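Long-range contacts in probable glucarate dehydratase (Mycobacterium smegmatis str. MC2 155, PDB 3VDG), which probably dehydrates glucarate or a related acid sugar, with a metal-dependent active site in its barrel domain, as in the enolase superfamily: residues N26-T31 and R95-T100; A33-V38 and L57-Q62; D109-D114 and S130-V135. All coordinates share one frame; numbering follows the deposited sequence. Where two conformers were deposited one is given.

Interaction 1 (N26-T31 and R95-T100); sequences NRIRIT and RSVFST
Ser-96 pairs with Arg-29 in a single beta bridge, where the start of strand 30-41 meets the loop between helices 79-92 and 100-111 in the N-terminal capping domain of the enolase fold. The touching parts run 116° apart, so the pairing ends after two backbone bonds. The first goes from Ile-30 N to Arg-95 O (2.9 Å); the donor lies above the carbonyl plane, and Arg-29 CA adds a CA-H...O contact to the same oxygen. CG1 of Ile-30 also rests against this carbonyl, at 3.5 Å from Arg-95 O. Ser-96 follows, its CB near NH1 of Arg-27, whose chain, extended from CG to NE, brings the guanidinium alongside the backbone of Arg-95 and Ser-96, while CB of Arg-29 lies over one face of that group. In one of two conformers of Ser-96 the hydroxyl stands anti to its own nitrogen (chi1 172°), turned back over the loop to accept from Phe-98 N in an ST turn; for this conformer a water joins it to Ile-28 N, 2.8 Å from that nitrogen. Val-97 N then gives the second bond, to Ile-28 O (3.2 Å), from within the carbonyl plane. The two methyls of Val-97 part company: CG1 meets CG1 of Ile-30 and CG2 meets CG2 of Ile-28, a buried apolar patch that Val-146 of helix 131-151 extends. A type I turn from Ser-96 to Ser-99 contains Phe-98, whose ring makes a cation-pi contact with Arg-153 of the second subunit. Back across the contact, CG2 of Ile-28 touches the rim of this ring in its plane, 4.0 Å from Phe-98 CE2.

Interaction 2 (A33-V38 and L57-Q62); sequences ARVTPV and LRAVIQ
Residues 33-38 and 57-62 pair as antiparallel strands, their axes 4.4 Å apart at 159°, with Arg-34/Gln-62, Thr-36/Val-60 and Val-38/Arg-58 as hydrogen-bonded pairs and Val-35/Ile-61 and Pro-37/Ala-59 as non-hydrogen-bonded ones. Six backbone bonds join them, the shortest from Val-38 N to Arg-58 O at 2.7 Å. The longest is its return bond, 3.1 Å from Arg-58 N to Val-38 O. Pro-37, which has no N-H to give, falls at a non-hydrogen-bonded position and costs the ladder nothing; its CA instead makes a CA-H...O contact with Arg-58 O. On the face bearing Arg-34, Thr-36 and Val-38, the Arg-34 chain bends at chi3 (-78°) and lays its guanidinium over the amide of Gln-62. The two planes are 29° apart and stacked, with Gln-62 OE1 over one guanidinium face, 3.7 Å from Arg-34 NH1. Both polar ends have further partners: Arg-34 NE a salt bridge to Asp-64, Gln-62 NE2 a hydrogen bond to Glu-407. A water beside this stack is bound by Thr-36 OG1 at 2.6 Å and lies within 2.8 Å of both Arg-34 O and Gln-62 OE1. Farther along, CG2 of Val-38 packs on CB of Arg-58, whose chain folds at chi2 and chi3 toward Glu-74 and Ser-351. On the opposite face CG1 of Val-35 meets CB of Ala-59 at 4.0 Å. Strand 55-65 is the middle one of the three-stranded antiparallel sheet of the N-terminal capping domain of the enolase fold, bonded on its other side to strand 70-75. Helix 79-92 packs against the Val-35 and Ala-59 face through Leu-85 and Leu-82, while Leu-410 and Leu-413 of helix 407-420 lie on Thr-36 and Val-38.

Interaction 3 (D109-D114 and S130-V135); sequences DALGGD and SVVDRV
Asp-114, though poorly ordered, turns its carboxylate to Ser-130 at a chi1 of -143°, away from a staggered position, while the serine's own chi1 of 157° sets OG anti to the backbone nitrogen and over the start of helix 131-151. Ser-130 is the N-cap of that helix: OG accepts from Asp-133 N (2.9 Å) and donates a hydrogen bond to Asp-114 OD1 at 2.6 Å, on the syn side and close to the carboxylate plane. The other oxygen, OD2, reaches the first turn, where Val-132 N points at it almost straight (171°) over 3.3 Å from above the carboxylate plane; the bond from Val-131 N is weak. A carboxylate beside these N-H groups would probably be steadied by the helix dipole. The chain arrives there from helix 100-111, which ends in a Schellman motif at Gly-112, and Gly-113, also at positive phi, then carries it across. Leu-111 packs on the valines of helix 131-151; Val-135 also touches Ile-107 and Ala-88. CD1 of Leu-111 lies 4.1 Å from Val-131 CG1 and meets Val-135 tip to tip, 3.9 Å from CG2 of that valine.

From the N terminus, residues 26-31 lead into strand 30-41, and residues 33-38, one residue further on, pair with 57-62. Interaction 2 thus closes a short loop within the three-stranded sheet, nested inside the longer one that interaction 1 closes when the chain, having completed the sheet and helix 79-92, returns at 95-100. Interaction 3 follows in series: helix 100-111 starts at the end of interaction 1 and its far end meets the start of helix 131-151 across the loop 112-130. Together the three tie sheet to interhelical loop, strand to strand and helix to helix. Their centres lie 18 to 20 Å apart, and interaction 3 touches neither of the others.

Interaction 1 (N26-T31 and R95-T100)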
ATOM      1  N   ASN A  26      22.101  -0.505 -17.492  1.00 21.42           N
ATOM      2  CA  ASN A  26      20.836   0.126 -17.131  1.00 27.46           C
ATOM      3  C   ASN A  26      20.660   0.146 -15.607  1.00 28.76           C
ATOM      4  O   ASN A  26      19.540   0.021 -15.071  1.00 25.05           O
ATOM      5  CB  ASN A  26      19.671  -0.601 -17.792  1.00 23.67           C
ATOM      6  CG  ASN A  26      18.377   0.180 -17.685  1.00 28.62           C
ATOM      7  OD1 ASN A  26      18.396   1.408 -17.656  1.00 27.14           O
ATOM      8  ND2 ASN A  26      17.247  -0.529 -17.598  1.00 27.30           N
ATOM      9  N   ARG A  27      21.777   0.328 -14.916  1.00 20.35           N
ATOM     10  CA  ARG A  27      21.816   0.198 -13.458  1.00 21.34           C
ATOM     11  C   ARG A  27      22.268   1.495 -12.794  1.00 27.68           C
ATOM     12  O   ARG A  27      23.236   2.139 -13.235  1.00 21.61           O
ATOM     13  CB  ARG A  27      22.761  -0.960 -13.062  1.00 19.52           C
ATOM     14  CG  ARG A  27      22.975  -1.129 -11.552  1.00 22.98           C
ATOM     15  CD  ARG A  27      23.554  -2.507 -11.225  1.00 24.09           C
ATOM     16  NE  ARG A  27      23.867  -2.670  -9.800  1.00 23.79           N
ATOM     17  CZ  ARG A  27      22.975  -3.043  -8.881  1.00 27.69           C
ATOM     18  NH1 ARG A  27      21.715  -3.307  -9.233  1.00 21.71           N
ATOM     19  NH2 ARG A  27      23.340  -3.166  -7.612  1.00 23.47           N
ATOM     20  N   ILE A  28      21.549   1.889 -11.749  1.00 17.73           N
ATOM     21  CA  ILE A  28      21.952   3.042 -10.931  1.00 16.29           C
ATOM     22  C   ILE A  28      21.879   2.644  -9.466  1.00 20.41           C
ATOM     23  O   ILE A  28      20.810   2.354  -8.927  1.00 21.62           O
ATOM     24  CB  ILE A  28      21.116   4.303 -11.223  1.00 22.93           C
ATOM     25  CG1 ILE A  28      21.415   5.404 -10.186  1.00 18.56           C
ATOM     26  CG2 ILE A  28      19.627   3.976 -11.326  1.00 23.51           C
ATOM     27  CD1 ILE A  28      20.830   6.736 -10.605  1.00 22.40           C
ATOM     28  N   ARG A  29      23.031   2.590  -8.830  1.00 18.00           N
ATOM     29  CA  ARG A  29      23.120   1.967  -7.538  1.00 20.28           C
ATOM     30  C   ARG A  29      23.897   2.846  -6.562  1.00 21.54           C
ATOM     31  O   ARG A  29      24.622   3.771  -6.956  1.00 22.61           O
ATOM     32  CB  ARG A  29      23.730   0.564  -7.659  1.00 23.56           C
ATOM     33  CG  ARG A  29      25.135   0.529  -8.260  1.00 29.10           C
ATOM     34  CD  ARG A  29      26.194   0.729  -7.181  1.00 29.57           C
ATOM     35  NE  ARG A  29      27.550   0.508  -7.690  1.00 27.17           N
ATOM     36  CZ  ARG A  29      28.637   0.474  -6.927  1.00 30.92           C
ATOM     37  NH1 ARG A  29      28.543   0.633  -5.605  1.00 25.72           N
ATOM     38  NH2 ARG A  29      29.821   0.239  -7.476  1.00 32.75           N
ATOM     39  N   ILE A  30      23.731   2.548  -5.289  1.00 22.22           N
ATOM     40  CA  ILE A  30      24.271   3.372  -4.228  1.00 23.59           C
ATOM     41  C   ILE A  30      25.772   3.122  -4.074  1.00 20.84           C
ATOM     42  O   ILE A  30      26.203   1.964  -4.041  1.00 21.96           O
ATOM     43  CB  ILE A  30      23.555   3.017  -2.903  1.00 21.48           C
ATOM     44  CG1 ILE A  30      22.074   3.435  -2.995  1.00 19.81           C
ATOM     45  CG2 ILE A  30      24.281   3.657  -1.711  1.00 18.64           C
ATOM     46  CD1 ILE A  30      21.172   2.746  -1.973  1.00 18.72           C
ATOM     47  N   THR A  31      26.553   4.200  -3.966  1.00 21.63           N
ATOM     48  CA  THR A  31      27.990   4.070  -3.726  1.00 25.50           C
ATOM     49  C   THR A  31      28.359   4.455  -2.287  1.00 33.67           C
ATOM     50  O   THR A  31      29.410   4.091  -1.790  1.00 25.65           O
ATOM     51  CB  THR A  31      28.807   4.917  -4.716  1.00 31.96           C
ATOM     52  OG1 THR A  31      28.359   6.273  -4.658  1.00 25.95           O
ATOM     53  CG2 THR A  31      28.653   4.371  -6.157  1.00 27.29           C
ATOM     54  N   ARG A  95      23.460  -1.295  -3.947  1.00 23.55           N
ATOM     55  CA  ARG A  95      22.060  -1.672  -4.216  1.00 22.60           C
ATOM     56  C   ARG A  95      21.392  -0.627  -5.097  1.00 22.98           C
ATOM     57  O   ARG A  95      21.621   0.562  -4.926  1.00 19.95           O
ATOM     58  CB  ARG A  95      21.266  -1.823  -2.915  1.00 22.23           C
ATOM     59  CG  ARG A  95      21.859  -2.852  -1.968  1.00 23.34           C
ATOM     60  CD  ARG A  95      21.766  -4.261  -2.563  1.00 21.16           C
ATOM     61  NE  ARG A  95      22.593  -5.194  -1.810  1.00 24.90           N
ATOM     62  CZ  ARG A  95      22.589  -6.508  -2.002  1.00 28.57           C
ATOM     63  NH1 ARG A  95      21.806  -7.034  -2.924  1.00 26.07           N
ATOM     64  NH2 ARG A  95      23.359  -7.288  -1.265  1.00 26.30           N
ATOM     65  N   SER A  96      20.568  -1.071  -6.044  1.00 19.86           N
ATOM     66  CA  SER A  96      19.824  -0.179  -6.932  0.50 17.66           C
ATOM     67  C   SER A  96      18.908   0.733  -6.130  1.00 22.79           C
ATOM     68  O   SER A  96      18.265   0.263  -5.203  1.00 19.85           O
ATOM     69  CB  SER A  96      18.944  -1.000  -7.866  0.50 11.34           C
ATOM     70  OG  SER A  96      18.080  -0.151  -8.605  0.50  5.94           O
ATOM     71  N   VAL A  97      18.793   2.000  -6.516  1.00 20.97           N
ATOM     72  CA  VAL A  97      17.908   2.923  -5.797  1.00 18.86           C
ATOM     73  C   VAL A  97      16.451   2.591  -6.069  1.00 21.87           C
ATOM     74  O   VAL A  97      15.582   3.145  -5.420  1.00 17.49           O
ATOM     75  CB  VAL A  97      18.153   4.412  -6.167  1.00 19.82           C
ATOM     76  CG1 VAL A  97      19.549   4.861  -5.729  1.00 20.11           C
ATOM     77  CG2 VAL A  97      17.958   4.655  -7.662  1.00 18.35           C
ATOM     78  N   PHE A  98      16.181   1.712  -7.040  1.00 18.80           N
ATOM     79  CA  PHE A  98      14.811   1.257  -7.285  1.00 19.93           C
ATOM     80  C   PHE A  98      14.458   0.030  -6.437  1.00 25.39           C
ATOM     81  O   PHE A  98      13.292  -0.373  -6.358  1.00 23.87           O
ATOM     82  CB  PHE A  98      14.600   0.944  -8.775  1.00 16.41           C
ATOM     83  CG  PHE A  98      14.565   2.173  -9.644  1.00 18.37           C
ATOM     84  CD1 PHE A  98      13.361   2.825  -9.898  1.00 15.55           C
ATOM     85  CD2 PHE A  98      15.734   2.686 -10.198  1.00 19.27           C
ATOM     86  CE1 PHE A  98      13.312   3.959 -10.685  1.00 15.65           C
ATOM     87  CE2 PHE A  98      15.693   3.829 -10.982  1.00 15.75           C
ATOM     88  CZ  PHE A  98      14.487   4.467 -11.229  1.00 17.65           C
ATOM     89  N   SER A  99      15.458  -0.559  -5.793  1.00 17.87           N
ATOM     90  CA  SER A  99      15.221  -1.773  -4.993  1.00 19.28           C
ATOM     91  C   SER A  99      14.984  -1.452  -3.511  1.00 20.69           C
ATOM     92  O   SER A  99      15.686  -1.952  -2.636  1.00 20.18           O
ATOM     93  CB  SER A  99      16.381  -2.763  -5.134  1.00 21.71           C
ATOM     94  OG  SER A  99      16.509  -3.239  -6.468  1.00 23.02           O
ATOM     95  N   THR A 100      13.967  -0.649  -3.230  1.00 18.23           N
ATOM     96  CA  THR A 100      13.711  -0.216  -1.867  1.00 19.55           C
ATOM     97  C   THR A 100      13.219  -1.351  -0.953  1.00 17.77           C
ATOM     98  O   THR A 100      13.493  -1.324   0.243  1.00 18.92           O
ATOM     99  CB  THR A 100      12.765   1.009  -1.826  1.00 22.40           C
ATOM    100  OG1 THR A 100      11.591   0.716  -2.589  1.00 17.84           O
ATOM    101  CG2 THR A 100      13.483   2.251  -2.442  1.00 18.32           C
TER
HETATM  102  O   HOH W   1      19.377   0.177 -11.123  1.00 19.06           O

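Interaction 2 (A33-V38 and L57-Q62)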
ATOM      1  N   ALA A  33      26.749   6.957   1.497  1.00 23.58           N
ATOM      2  CA  ALA A  33      25.895   8.011   2.026  1.00 26.93           C
ATOM      3  C   ALA A  33      26.708   8.905   2.950  1.00 33.38           C
ATOM      4  O   ALA A  33      27.531   8.429   3.733  1.00 29.38           O
ATOM      5  CB  ALA A  33      24.732   7.417   2.789  1.00 21.22           C
ATOM      6  N   ARG A  34      26.479  10.202   2.842  1.00 21.19           N
ATOM      7  CA  ARG A  34      27.041  11.183   3.765  1.00 24.39           C
ATOM      8  C   ARG A  34      25.918  11.620   4.706  1.00 28.41           C
ATOM      9  O   ARG A  34      24.897  12.125   4.248  1.00 26.89           O
ATOM     10  CB  ARG A  34      27.554  12.385   2.969  1.00 25.84           C
ATOM     11  CG  ARG A  34      28.765  12.034   2.105  1.00 28.40           C
ATOM     12  CD  ARG A  34      29.080  13.148   1.134  1.00 32.86           C
ATOM     13  NE  ARG A  34      28.171  13.152  -0.006  1.00 31.61           N
ATOM     14  CZ  ARG A  34      27.889  14.246  -0.706  1.00 31.05           C
ATOM     15  NH1 ARG A  34      28.441  15.403  -0.371  1.00 29.88           N
ATOM     16  NH2 ARG A  34      27.064  14.195  -1.733  1.00 28.76           N
ATOM     17  N   VAL A  35      26.102  11.388   6.003  1.00 24.57           N
ATOM     18  CA  VAL A  35      25.132  11.783   7.030  1.00 25.00           C
ATOM     19  C   VAL A  35      25.675  13.000   7.798  1.00 25.34           C
ATOM     20  O   VAL A  35      26.737  12.920   8.408  1.00 25.04           O
ATOM     21  CB  VAL A  35      24.880  10.632   8.033  1.00 24.61           C
ATOM     22  CG1 VAL A  35      23.821  11.037   9.065  1.00 23.05           C
ATOM     23  CG2 VAL A  35      24.476   9.362   7.304  1.00 23.54           C
ATOM     24  N   THR A  36      24.956  14.120   7.759  1.00 23.84           N
ATOM     25  CA  THR A  36      25.408  15.364   8.382  1.00 22.90           C
ATOM     26  C   THR A  36      24.418  15.815   9.457  1.00 27.37           C
ATOM     27  O   THR A  36      23.316  16.270   9.138  1.00 22.11           O
ATOM     28  CB  THR A  36      25.513  16.503   7.340  1.00 25.12           C
ATOM     29  OG1 THR A  36      26.330  16.073   6.247  1.00 26.58           O
ATOM     30  CG2 THR A  36      26.137  17.766   7.954  1.00 23.64           C
ATOM     31  N   PRO A  37      24.808  15.707  10.738  1.00 24.83           N
ATOM     32  CA  PRO A  37      23.900  16.248  11.764  1.00 26.93           C
ATOM     33  C   PRO A  37      23.906  17.781  11.749  1.00 28.29           C
ATOM     34  O   PRO A  37      24.948  18.392  11.526  1.00 26.75           O
ATOM     35  CB  PRO A  37      24.440  15.647  13.086  1.00 25.93           C
ATOM     36  CG  PRO A  37      25.819  15.157  12.788  1.00 36.04           C
ATOM     37  CD  PRO A  37      25.966  14.979  11.297  1.00 27.90           C
ATOM     38  N   VAL A  38      22.737  18.397  11.915  1.00 23.67           N
ATOM     39  CA  VAL A  38      22.619  19.849  11.930  1.00 22.39           C
ATOM     40  C   VAL A  38      21.800  20.279  13.146  1.00 26.05           C
ATOM     41  O   VAL A  38      21.089  19.463  13.740  1.00 23.62           O
ATOM     42  CB  VAL A  38      21.927  20.362  10.657  1.00 26.42           C
ATOM     43  CG1 VAL A  38      22.765  19.992   9.429  1.00 22.64           C
ATOM     44  CG2 VAL A  38      20.508  19.786  10.555  1.00 21.36           C
ATOM     45  N   LEU A  57      17.613  19.203  16.634  1.00 22.84           N
ATOM     46  CA  LEU A  57      18.618  18.443  15.857  1.00 23.03           C
ATOM     47  C   LEU A  57      17.987  17.647  14.712  1.00 26.22           C
ATOM     48  O   LEU A  57      16.921  17.069  14.884  1.00 22.34           O
ATOM     49  CB  LEU A  57      19.325  17.433  16.767  1.00 23.16           C
ATOM     50  CG  LEU A  57      19.930  17.913  18.085  1.00 26.50           C
ATOM     51  CD1 LEU A  57      20.542  16.719  18.817  1.00 25.91           C
ATOM     52  CD2 LEU A  57      20.935  19.020  17.861  1.00 28.43           C
ATOM     53  N   ARG A  58      18.638  17.611  13.550  1.00 23.27           N
ATOM     54  CA  ARG A  58      18.228  16.714  12.448  1.00 18.71           C
ATOM     55  C   ARG A  58      19.494  16.154  11.806  1.00 22.70           C
ATOM     56  O   ARG A  58      20.596  16.683  12.032  1.00 22.55           O
ATOM     57  CB  ARG A  58      17.390  17.450  11.399  1.00 18.30           C
ATOM     58  CG  ARG A  58      16.154  18.141  11.962  1.00 21.15           C
ATOM     59  CD  ARG A  58      15.074  17.153  12.365  1.00 22.17           C
ATOM     60  NE  ARG A  58      14.328  16.665  11.201  1.00 18.74           N
ATOM     61  CZ  ARG A  58      13.350  15.784  11.282  1.00 31.21           C
ATOM     62  NH1 ARG A  58      12.992  15.289  12.476  1.00 20.04           N
ATOM     63  NH2 ARG A  58      12.729  15.400  10.175  1.00 25.38           N
ATOM     64  N   ALA A  59      19.352  15.057  11.067  1.00 20.71           N
ATOM     65  CA  ALA A  59      20.462  14.491  10.297  1.00 20.21           C
ATOM     66  C   ALA A  59      20.062  14.555   8.830  1.00 28.52           C
ATOM     67  O   ALA A  59      18.959  14.159   8.457  1.00 24.27           O
ATOM     68  CB  ALA A  59      20.755  13.054  10.721  1.00 18.66           C
ATOM     69  N   VAL A  60      20.941  15.113   8.018  1.00 20.88           N
ATOM     70  CA  VAL A  60      20.738  15.183   6.567  1.00 19.29           C
ATOM     71  C   VAL A  60      21.453  14.015   5.925  1.00 20.27           C
ATOM     72  O   VAL A  60      22.650  13.767   6.197  1.00 23.55           O
ATOM     73  CB  VAL A  60      21.290  16.498   6.009  1.00 25.93           C
ATOM     74  CG1 VAL A  60      21.329  16.461   4.476  1.00 25.11           C
ATOM     75  CG2 VAL A  60      20.446  17.672   6.517  1.00 17.82           C
ATOM     76  N   ILE A  61      20.720  13.267   5.100  1.00 17.02           N
ATOM     77  CA  ILE A  61      21.285  12.169   4.325  1.00 18.91           C
ATOM     78  C   ILE A  61      21.494  12.629   2.898  1.00 23.99           C
ATOM     79  O   ILE A  61      20.573  13.131   2.260  1.00 20.51           O
ATOM     80  CB  ILE A  61      20.387  10.900   4.305  1.00 20.73           C
ATOM     81  CG1 ILE A  61      20.536  10.094   5.599  1.00 26.64           C
ATOM     82  CG2 ILE A  61      20.794   9.959   3.172  1.00 24.49           C
ATOM     83  CD1 ILE A  61      19.942  10.766   6.809  1.00 29.66           C
ATOM     84  N   GLN A  62      22.723  12.473   2.413  1.00 19.01           N
ATOM     85  CA  GLN A  62      23.015  12.674   0.992  1.00 20.39           C
ATOM     86  C   GLN A  62      23.395  11.297   0.484  1.00 25.82           C
ATOM     87  O   GLN A  62      24.397  10.711   0.918  1.00 21.82           O
ATOM     88  CB  GLN A  62      24.156  13.677   0.800  1.00 18.85           C
ATOM     89  CG  GLN A  62      23.711  15.134   0.865  1.00 20.77           C
ATOM     90  CD  GLN A  62      24.888  16.097   0.978  1.00 26.65           C
ATOM     91  OE1 GLN A  62      25.656  16.037   1.936  1.00 25.77           O
ATOM     92  NE2 GLN A  62      25.028  16.983   0.000  1.00 24.95           N
TER
HETATM   93  O   HOH W   2      24.893  14.934   4.361  1.00 24.42           O

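Interaction 3 (D109-D114 and S130-V135)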
ATOM      1  N   ASP A 109      18.368  -6.555   8.669  1.00 30.50           N
ATOM      2  CA  ASP A 109      19.463  -7.485   8.987  1.00 32.59           C
ATOM      3  C   ASP A 109      20.615  -6.792   9.689  1.00 33.70           C
ATOM      4  O   ASP A 109      21.134  -7.291  10.679  1.00 33.09           O
ATOM      5  CB  ASP A 109      20.002  -8.164   7.726  1.00 29.96           C
ATOM      6  CG  ASP A 109      19.023  -9.156   7.136  1.00 46.88           C
ATOM      7  OD1 ASP A 109      18.070  -9.528   7.848  1.00 49.88           O
ATOM      8  OD2 ASP A 109      19.204  -9.563   5.965  1.00 42.21           O
ATOM      9  N   ALA A 110      21.022  -5.643   9.172  1.00 24.70           N
ATOM     10  CA  ALA A 110      22.146  -4.912   9.745  1.00 25.66           C
ATOM     11  C   ALA A 110      21.877  -4.463  11.175  1.00 42.66           C
ATOM     12  O   ALA A 110      22.788  -4.397  11.984  1.00 34.89           O
ATOM     13  CB  ALA A 110      22.479  -3.705   8.883  1.00 22.34           C
ATOM     14  N   LEU A 111      20.631  -4.122  11.486  1.00 30.32           N
ATOM     15  CA  LEU A 111      20.309  -3.637  12.830  1.00 33.21           C
ATOM     16  C   LEU A 111      20.077  -4.801  13.778  1.00 40.16           C
ATOM     17  O   LEU A 111      19.930  -4.619  14.980  1.00 42.57           O
ATOM     18  CB  LEU A 111      19.054  -2.755  12.797  1.00 28.80           C
ATOM     19  CG  LEU A 111      19.170  -1.451  12.003  1.00 30.12           C
ATOM     20  CD1 LEU A 111      17.850  -0.693  12.023  1.00 27.47           C
ATOM     21  CD2 LEU A 111      20.297  -0.593  12.565  1.00 36.04           C
ATOM     22  N   GLY A 112      20.029  -6.001  13.220  1.00 37.41           N
ATOM     23  CA  GLY A 112      19.719  -7.193  13.997  1.00 53.51           C
ATOM     24  C   GLY A 112      18.233  -7.339  14.251  1.00 60.15           C
ATOM     25  O   GLY A 112      17.835  -7.850  15.295  1.00 52.42           O
ATOM     26  N   GLY A 113      17.411  -6.884  13.303  1.00 50.21           N
ATOM     27  CA  GLY A 113      15.954  -7.035  13.397  1.00 52.49           C
ATOM     28  C   GLY A 113      15.295  -5.860  14.099  1.00 53.89           C
ATOM     29  O   GLY A 113      15.983  -4.943  14.555  1.00 53.08           O
ATOM     30  N   ASP A 114      13.965  -5.890  14.201  1.00 62.66           N
ATOM     31  CA  ASP A 114      13.216  -4.751  14.752  1.00 82.44           C
ATOM     32  C   ASP A 114      13.180  -4.714  16.282  1.00 85.29           C
ATOM     33  O   ASP A 114      13.924  -5.438  16.940  1.00 95.85           O
ATOM     34  CB  ASP A 114      11.802  -4.682  14.170  1.00 83.76           C
ATOM     35  CG  ASP A 114      11.338  -3.254  13.950  1.00 51.97           C
ATOM     36  OD1 ASP A 114      10.370  -3.055  13.190  1.00 52.90           O
ATOM     37  OD2 ASP A 114      11.953  -2.331  14.526  1.00 46.76           O
ATOM     38  N   SER A 130       8.721   1.529  15.103  1.00 27.04           N
ATOM     39  CA  SER A 130       9.694   0.555  14.597  1.00 29.42           C
ATOM     40  C   SER A 130      11.065   1.199  14.432  1.00 35.54           C
ATOM     41  O   SER A 130      11.189   2.302  13.873  1.00 26.26           O
ATOM     42  CB  SER A 130       9.223  -0.004  13.249  1.00 34.02           C
ATOM     43  OG  SER A 130      10.299  -0.514  12.468  1.00 29.48           O
ATOM     44  N   VAL A 131      12.100   0.538  14.944  1.00 28.09           N
ATOM     45  CA  VAL A 131      13.454   1.051  14.766  1.00 26.76           C
ATOM     46  C   VAL A 131      13.893   0.922  13.305  1.00 18.96           C
ATOM     47  O   VAL A 131      14.517   1.830  12.762  1.00 24.99           O
ATOM     48  CB  VAL A 131      14.477   0.336  15.665  1.00 34.61           C
ATOM     49  CG1 VAL A 131      15.890   0.786  15.300  1.00 25.27           C
ATOM     50  CG2 VAL A 131      14.192   0.656  17.127  1.00 35.18           C
ATOM     51  N   VAL A 132      13.560  -0.195  12.669  1.00 20.24           N
ATOM     52  CA  VAL A 132      13.941  -0.406  11.280  1.00 25.92           C
ATOM     53  C   VAL A 132      13.306   0.686  10.411  1.00 27.79           C
ATOM     54  O   VAL A 132      13.959   1.303   9.565  1.00 23.92           O
ATOM     55  CB  VAL A 132      13.534  -1.800  10.791  1.00 26.68           C
ATOM     56  CG1 VAL A 132      13.662  -1.904   9.276  1.00 26.70           C
ATOM     57  CG2 VAL A 132      14.410  -2.855  11.468  1.00 28.88           C
ATOM     58  N   ASP A 133      12.030   0.951  10.639  1.00 18.54           N
ATOM     59  CA  ASP A 133      11.355   1.986   9.832  1.00 19.99           C
ATOM     60  C   ASP A 133      11.934   3.392   9.996  1.00 20.63           C
ATOM     61  O   ASP A 133      12.046   4.118   9.016  1.00 23.38           O
ATOM     62  CB  ASP A 133       9.834   1.932  10.010  1.00 25.11           C
ATOM     63  CG  ASP A 133       9.197   0.759   9.231  1.00 36.84           C
ATOM     64  OD1 ASP A 133       9.698   0.393   8.137  1.00 30.63           O
ATOM     65  OD2 ASP A 133       8.186   0.195   9.702  1.00 30.71           O
ATOM     66  N   ARG A 134      12.300   3.779  11.220  1.00 19.31           N
ATOM     67  CA  ARG A 134      12.923   5.079  11.452  1.00 19.50           C
ATOM     68  C   ARG A 134      14.277   5.186  10.751  1.00 22.06           C
ATOM     69  O   ARG A 134      14.642   6.256  10.265  1.00 19.27           O
ATOM     70  CB  ARG A 134      13.093   5.337  12.958  1.00 22.10           C
ATOM     71  CG  ARG A 134      11.836   5.875  13.627  1.00 35.61           C
ATOM     72  CD  ARG A 134      12.058   6.075  15.120  1.00 33.53           C
ATOM     73  NE  ARG A 134      12.091   4.785  15.799  1.00 40.46           N
ATOM     74  CZ  ARG A 134      12.260   4.633  17.109  1.00 69.97           C
ATOM     75  NH1 ARG A 134      12.417   5.695  17.904  1.00 39.42           N
ATOM     76  NH2 ARG A 134      12.258   3.413  17.623  1.00 38.83           N
ATOM     77  N   VAL A 135      15.023   4.080  10.708  1.00 21.42           N
ATOM     78  CA  VAL A 135      16.352   4.093  10.069  1.00 20.90           C
ATOM     79  C   VAL A 135      16.247   4.038   8.545  1.00 19.68           C
ATOM     80  O   VAL A 135      16.948   4.750   7.856  1.00 21.36           O
ATOM     81  CB  VAL A 135      17.240   2.957  10.608  1.00 21.50           C
ATOM     82  CG1 VAL A 135      18.582   2.946   9.881  1.00 20.12           C
ATOM     83  CG2 VAL A 135      17.434   3.134  12.122  1.00 18.61           C
TER